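Local coordinates for lipoprotein (Klebsiella pneumoniae subsp. pneumoniae, PDB 4HWM) that is a predicted lipoprotein of the YedD-like family, a small antiparallel beta barrel whose function is unknown, at residues 32-36 with 37-41. Residues are numbered along the deposited sequence; the frame is centred on the assembly and turned at random. Where two conformers were deposited one is given.
Sequences SAMMS and PDAIA
Ser36 and Ala39 close a type I beta turn, with Pro37 and Asp38 at its corner, in the loop that leads from strand 23-26 into strand 40-45 of an antiparallel beta barrel. It illustrates how a loop can reverse just before it joins a sheet. Ala39 N donates to Ser36 O at 3.0 Å, the N-H approaching from above the carbonyl plane, 48° out of it. A water lies 2.9 Å from both Ser36 O and Ala39 O, placed to donate to either, though it has more acceptors in reach than protons. Beyond the turn, Ala41 bonds to Thr27, just past strand 23-26, and Ile40 to Gln56 of strand 50-56.

The side-chain contact belongs to the selenomethionine Met34, which lies alongside the start of the strand. In one of its two conformers, the chain reaches across and then bends at chi3 (86°), bringing its methyl between two alanines. Met34 CE lies 3.8 Å from Ala39 CB and 3.9 Å from Ala41 CB. Arg55 and Met98 also touch Met34, joining the loop to strands 50-56 and 98-103. In that same conformer the methyl rests against the backbone, Met34 CE being 3.4 Å from Ile40 O.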
loop_
_atom_site.group_PDB
_atom_site.type_symbol
_atom_site.label_atom_id
_atom_site.label_comp_id
_atom_site.label_asym_id
_atom_site.label_seq_id
_atom_site.Cartn_x
_atom_site.Cartn_y
_atom_site.Cartn_z
ATOM N N SER A 32 -14.052 -9.774 0.610
ATOM C CA SER A 32 -14.219 -11.119 1.178
ATOM C C SER A 32 -12.965 -11.626 1.887
ATOM O O SER A 32 -13.062 -12.507 2.744
ATOM C CB SER A 32 -14.660 -12.091 0.084
ATOM O OG SER A 32 -13.671 -12.231 -0.909
ATOM N N ALA A 33 -11.785 -11.093 1.514
ATOM C CA ALA A 33 -10.528 -11.454 2.145
ATOM C C ALA A 33 -10.386 -10.952 3.577
ATOM O O ALA A 33 -9.591 -11.486 4.346
ATOM C CB ALA A 33 -9.338 -10.933 1.314
HETATM N N MSE A 34 -11.182 -9.946 3.942
HETATM C CA MSE A 34 -11.023 -9.274 5.208
HETATM C C MSE A 34 -11.934 -9.847 6.276
HETATM O O MSE A 34 -12.860 -10.610 5.996
HETATM C CB MSE A 34 -11.253 -7.794 5.003
HETATM C CG MSE A 34 -10.215 -7.151 4.050
HETATM SE SE MSE A 34 -10.200 -5.226 4.090
HETATM C CE MSE A 34 -8.988 -4.976 5.589
HETATM N N MSE A 35 -11.671 -9.431 7.502
HETATM C CA MSE A 35 -12.333 -10.010 8.662
HETATM C C MSE A 35 -13.854 -9.808 8.681
HETATM O O MSE A 35 -14.601 -10.639 9.175
HETATM C CB MSE A 35 -11.649 -9.464 9.920
HETATM C CG MSE A 35 -11.808 -10.240 11.165
HETATM SE SE MSE A 35 -11.259 -12.089 10.988
HETATM C CE MSE A 35 -11.980 -12.601 12.692
ATOM N N SER A 36 -14.323 -8.703 8.124
ATOM C CA SER A 36 -15.726 -8.347 8.145
ATOM C C SER A 36 -16.015 -7.302 7.060
ATOM O O SER A 36 -15.087 -6.582 6.677
ATOM C CB SER A 36 -16.066 -7.774 9.520
ATOM O OG SER A 36 -17.465 -7.928 9.791
ATOM N N PRO A 37 -17.281 -7.194 6.588
ATOM C CA PRO A 37 -17.587 -6.265 5.508
ATOM C C PRO A 37 -17.219 -4.800 5.729
ATOM O O PRO A 37 -16.928 -4.106 4.749
ATOM C CB PRO A 37 -19.103 -6.412 5.314
ATOM C CG PRO A 37 -19.344 -7.843 5.687
ATOM C CD PRO A 37 -18.432 -8.092 6.860
ATOM N N ASP A 38 -17.181 -4.334 6.966
ATOM C CA ASP A 38 -16.818 -2.933 7.223
ATOM C C ASP A 38 -15.317 -2.681 7.319
ATOM O O ASP A 38 -14.891 -1.525 7.408
ATOM C CB ASP A 38 -17.472 -2.406 8.492
ATOM C CG ASP A 38 -18.982 -2.312 8.385
ATOM O OD1 ASP A 38 -19.532 -2.078 7.266
ATOM O OD2 ASP A 38 -19.571 -2.454 9.470
ATOM N N ALA A 39 -14.520 -3.747 7.284
ATOM C CA ALA A 39 -13.069 -3.589 7.302
ATOM C C ALA A 39 -12.638 -2.826 6.025
ATOM O O ALA A 39 -13.258 -2.980 4.958
ATOM C CB ALA A 39 -12.359 -4.943 7.402
ATOM N N ILE A 40 -11.592 -2.019 6.176
ATOM C CA ILE A 40 -11.071 -1.165 5.112
ATOM C C ILE A 40 -9.576 -1.448 4.955
ATOM O O ILE A 40 -8.858 -1.580 5.935
ATOM C CB ILE A 40 -11.265 0.343 5.449
ATOM C CG1 ILE A 40 -12.735 0.671 5.672
ATOM C CG2 ILE A 40 -10.687 1.273 4.353
ATOM C CD1 ILE A 40 -12.979 1.953 6.416
ATOM N N ALA A 41 -9.105 -1.532 3.715
ATOM C CA ALA A 41 -7.693 -1.541 3.418
ATOM C C ALA A 41 -7.321 -0.363 2.541
ATOM O O ALA A 41 -8.057 0.037 1.644
ATOM C CB ALA A 41 -7.286 -2.843 2.755
HETATM O O HOH W 1 -14.137 -5.632 4.082
#